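Local coordinates for malonyl CoA:acyl carrier protein malonyltransferase (Streptomyces coelicolor, PDB 1NM2) that probably transfers the malonyl group of malonyl-CoA to holo acyl carrier protein, which supplies malonyl-ACP for fatty acid biosynthesis, at residues 28-31 and 32-36; 43-46 and 47-51. One frame throughout, in Å; residues are numbered along the deposited sequence.

Contact 1. Residues 28-31 and 32-36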
loop_
_atom_site.group_PDB
_atom_site.type_symbol
_atom_site.label_atom_id
_atom_site.label_comp_id
_atom_site.label_asym_id
_atom_site.label_seq_id
_atom_site.Cartn_x
_atom_site.Cartn_y
_atom_site.Cartn_z
ATOM N N ALA A 28 15.339 -0.764 17.084
ATOM C CA ALA A 28 15.540 0.669 17.248
ATOM C C ALA A 28 16.764 1.102 16.440
ATOM O O ALA A 28 16.755 2.160 15.801
ATOM C CB ALA A 28 15.730 1.017 18.729
ATOM N N ASP A 29 17.811 0.280 16.462
ATOM C CA ASP A 29 19.035 0.587 15.724
ATOM C C ASP A 29 18.795 0.685 14.212
ATOM O O ASP A 29 19.234 1.642 13.569
ATOM C CB ASP A 29 20.114 -0.471 15.996
ATOM C CG ASP A 29 20.571 -0.487 17.450
ATOM O OD1 ASP A 29 20.885 0.595 17.990
ATOM O OD2 ASP A 29 20.632 -1.584 18.048
ATOM N N ARG A 30 18.099 -0.296 13.640
ATOM C CA ARG A 30 17.837 -0.272 12.203
ATOM C C ARG A 30 16.987 0.932 11.814
ATOM O O ARG A 30 17.312 1.646 10.863
ATOM C CB ARG A 30 17.138 -1.562 11.744
ATOM C CG ARG A 30 17.980 -2.826 11.895
ATOM C CD ARG A 30 17.403 -3.993 11.086
ATOM N NE ARG A 30 17.536 -3.788 9.643
ATOM C CZ ARG A 30 16.972 -4.565 8.719
ATOM N NH1 ARG A 30 16.230 -5.604 9.086
ATOM N NH2 ARG A 30 17.150 -4.310 7.427
ATOM N N VAL A 31 15.907 1.164 12.557
ATOM C CA VAL A 31 15.018 2.287 12.264
ATOM C C VAL A 31 15.757 3.627 12.362
ATOM O O VAL A 31 15.515 4.530 11.561
ATOM C CB VAL A 31 13.786 2.281 13.206
ATOM C CG1 VAL A 31 12.922 3.505 12.955
ATOM C CG2 VAL A 31 12.973 1.015 12.969
ATOM N N ALA A 32 16.662 3.744 13.331
ATOM C CA ALA A 32 17.439 4.967 13.509
ATOM C C ALA A 32 18.316 5.224 12.283
ATOM O O ALA A 32 18.432 6.357 11.817
ATOM C CB ALA A 32 18.309 4.864 14.768
ATOM N N ALA A 33 18.945 4.174 11.765
ATOM C CA ALA A 33 19.796 4.319 10.584
ATOM C C ALA A 33 18.942 4.751 9.394
ATOM O O ALA A 33 19.374 5.570 8.581
ATOM C CB ALA A 33 20.501 3.003 10.277
ATOM N N TRP A 34 17.734 4.197 9.286
ATOM C CA TRP A 34 16.834 4.574 8.197
ATOM C C TRP A 34 16.460 6.042 8.358
ATOM O O TRP A 34 16.495 6.811 7.395
ATOM C CB TRP A 34 15.559 3.723 8.209
ATOM C CG TRP A 34 15.770 2.270 7.886
ATOM C CD1 TRP A 34 16.788 1.727 7.150
ATOM C CD2 TRP A 34 14.894 1.189 8.215
ATOM N NE1 TRP A 34 16.593 0.374 6.999
ATOM C CE2 TRP A 34 15.437 0.019 7.642
ATOM C CE3 TRP A 34 13.695 1.097 8.936
ATOM C CZ2 TRP A 34 14.823 -1.231 7.767
ATOM C CZ3 TRP A 34 13.086 -0.146 9.059
ATOM C CH2 TRP A 34 13.652 -1.292 8.478
ATOM N N SER A 35 16.105 6.426 9.582
ATOM C CA SER A 35 15.734 7.803 9.869
ATOM C C SER A 35 16.830 8.770 9.418
ATOM O O SER A 35 16.542 9.788 8.782
ATOM C CB SER A 35 15.456 7.982 11.369
ATOM O OG SER A 35 14.335 7.207 11.776
ATOM N N ASP A 36 18.082 8.453 9.742
ATOM C CA ASP A 36 19.194 9.315 9.343
ATOM C C ASP A 36 19.327 9.377 7.827
ATOM O O ASP A 36 19.681 10.414 7.271
ATOM C CB ASP A 36 20.527 8.828 9.927
ATOM C CG ASP A 36 20.569 8.895 11.441
ATOM O OD1 ASP A 36 19.902 9.768 12.031
ATOM O OD2 ASP A 36 21.292 8.075 12.044
#

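Contact 2. Residues 43-46 and 47-51. With NI (nickel (II) ion), chain B.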
loop_
_atom_site.group_PDB
_atom_site.type_symbol
_atom_site.label_atom_id
_atom_site.label_comp_id
_atom_site.label_asym_id
_atom_site.label_seq_id
_atom_site.Cartn_x
_atom_site.Cartn_y
_atom_site.Cartn_z
ATOM N N ALA A 43 11.095 6.570 14.358
ATOM C CA ALA A 43 10.759 6.076 15.690
ATOM C C ALA A 43 9.724 6.980 16.364
ATOM O O ALA A 43 8.766 6.500 16.970
ATOM C CB ALA A 43 12.026 5.976 16.557
ATOM N N HIS A 44 9.909 8.288 16.255
ATOM C CA HIS A 44 8.965 9.220 16.860
ATOM C C HIS A 44 7.563 9.097 16.263
ATOM O O HIS A 44 6.569 9.006 16.987
ATOM C CB HIS A 44 9.436 10.665 16.683
ATOM C CG HIS A 44 8.370 11.678 16.979
ATOM N ND1 HIS A 44 7.940 11.956 18.259
ATOM C CD2 HIS A 44 7.610 12.437 16.154
ATOM C CE1 HIS A 44 6.960 12.840 18.210
ATOM N NE2 HIS A 44 6.741 13.149 16.945
ATOM N N PHE A 45 7.479 9.107 14.940
ATOM C CA PHE A 45 6.180 9.030 14.287
ATOM C C PHE A 45 5.479 7.693 14.485
ATOM O O PHE A 45 4.259 7.613 14.399
ATOM C CB PHE A 45 6.320 9.355 12.800
ATOM C CG PHE A 45 6.675 10.790 12.536
ATOM C CD1 PHE A 45 7.967 11.146 12.163
ATOM C CD2 PHE A 45 5.723 11.791 12.701
ATOM C CE1 PHE A 45 8.310 12.483 11.958
ATOM C CE2 PHE A 45 6.051 13.129 12.501
ATOM C CZ PHE A 45 7.349 13.478 12.128
ATOM N N GLY A 46 6.252 6.651 14.765
ATOM C CA GLY A 46 5.659 5.349 14.984
ATOM C C GLY A 46 5.347 5.072 16.446
ATOM O O GLY A 46 4.670 4.094 16.756
ATOM N N THR A 47 5.826 5.927 17.351
ATOM C CA THR A 47 5.579 5.716 18.778
ATOM C C THR A 47 4.860 6.842 19.526
ATOM O O THR A 47 3.831 6.602 20.153
ATOM C CB THR A 47 6.892 5.413 19.541
ATOM O OG1 THR A 47 7.779 6.530 19.432
ATOM C CG2 THR A 47 7.569 4.185 18.972
ATOM N N LYS A 48 5.390 8.063 19.453
ATOM C CA LYS A 48 4.799 9.194 20.175
ATOM C C LYS A 48 3.829 10.069 19.382
ATOM O O LYS A 48 2.892 10.635 19.951
ATOM C CB LYS A 48 5.908 10.090 20.740
ATOM C CG LYS A 48 7.084 9.336 21.355
ATOM C CD LYS A 48 6.677 8.522 22.573
ATOM C CE LYS A 48 6.344 9.411 23.757
ATOM N NZ LYS A 48 5.959 8.610 24.961
ATOM N N ALA A 49 4.058 10.193 18.080
ATOM C CA ALA A 49 3.203 11.024 17.242
ATOM C C ALA A 49 1.725 10.634 17.303
ATOM O O ALA A 49 1.380 9.457 17.305
ATOM C CB ALA A 49 3.692 10.980 15.800
ATOM N N ASP A 50 0.855 11.636 17.348
ATOM C CA ASP A 50 -0.576 11.382 17.390
ATOM C C ASP A 50 -1.169 11.308 15.986
ATOM O O ASP A 50 -0.449 11.287 14.991
ATOM C CB ASP A 50 -1.294 12.465 18.196
ATOM C CG ASP A 50 -0.933 13.864 17.744
ATOM O OD1 ASP A 50 -0.652 14.063 16.539
ATOM O OD2 ASP A 50 -0.949 14.768 18.604
ATOM N N ALA A 51 -2.493 11.293 15.918
ATOM C CA ALA A 51 -3.206 11.183 14.654
ATOM C C ALA A 51 -2.856 12.213 13.584
ATOM O O ALA A 51 -2.592 11.849 12.434
ATOM C CB ALA A 51 -4.708 11.201 14.916
HETATM NI NI NI B . -0.931 16.558 17.414
HETATM O O HOH W 1 2.541 7.339 16.466
HETATM O O HOH W 2 0.816 16.634 17.204
#

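Contact 1. Residues 28-31 and 32-36
S35 N gives its hydrogen to V31 O at 2.8 Å in a nearly straight bond, with an N-H...O angle of 162°. S35 OG lies beside the same carbonyl, 2.9 Å from V31 O. The serine torsion (OG anti to the carbonyl carbon, chi1 -64°) folds the hydroxyl back along the preceding turn, where OG accepts a hydrogen bond from L42 N of helix 42-47. One residue earlier, W34 N is hydrogen-bonded to R30 O at 3.0 Å. A33 N to D29 O and A32 N to A28 O continue the ladder. This is plain i to i+4 alpha-helical bonding in the amphipathic helix 27-38, whose V31, W34 and S35 are buried while A28, D29 and A33 are exposed. R30 and W34 converge on one acceptor outside the helix: D113 OD2 takes a salt bridge from R30 NH2 and a hydrogen bond from W34 NE1. The guanidinium and the indole are inclined at 59°, too far from parallel to stack; instead CZ2 of W34 sits over one guanidinium face, 3.9 Å from R30 NH2. The indole also lies against its own helix, with R30 O over one face, offset toward the rim and 3.4 Å from W34 CG. Replacing W34 by an alanine would probably deprive D113 OD2 of the indole N-H, leave that guanidinium face without CZ2 of the ring, and open a gap against A66 and I69 of helix 57-75. V31 carries the apolar side: its CG2 meets W34 CZ3 at 4.1 Å, and the side chain packs on L70 of helix 57-75 and on L42.

Contact 2. Residues 43-46 and 47-51
H44 O collects three backbone donors. A49 N makes the straightest bond, at 3.0 Å and 170°, and K48 N comes to 2.9 Å at a more bent angle; T47 N, 3.2 Å away, approaches from well above the carbonyl plane. T47 OG1 donates to A43 O at 2.7 Å, also from above the plane; chi1 of 62° places the hydroxyl between the backbone N and the carbonyl carbon, within reach of A43 O one turn back. A water donates to both F45 O and A49 O, bridging the two carbonyls across the turn. In the packing, the H44 ring has A49 N over one face, and its ND1 lies 3.7 Å from CB of K48, whose chain crosses it at about a right angle; H44 NE2 is hydrogen-bonded to E53 OE1, just past the loop. F45 CD2 touches A49 CB at 3.8 Å. For the metal, D50 OD2 binds the nickel ion at 2.1 Å, with D52 and a water as further ligands. The i+3, i+4 and i+5 donors on H44 O mark the C-terminal end of helix 42-47, after which D50 serves as N-cap of helix 51-54.

Overall arrangement
Contact 1 lies within helix 27-38 and contact 2 spans the end of helix 42-47 and the loop leading to helix 51-54. Their centres are about 14 Å apart, and the two consecutive helices touch where V31 CG1 packs on A43 N, 3.8 Å away. Both contacts are partly buried. Contact 1 has a sharper division, with three buried residues facing helices 57-75 and 42-47 and the rest exposed; most residues in contact 2 are intermediate. The chemistry follows the place. Mid-helix, each carbonyl is met by the regular ladder, whereas at the helix end one carbonyl gathers three donors, a water bridges two others, and the nickel ion sits on D50 at the start of the next helix.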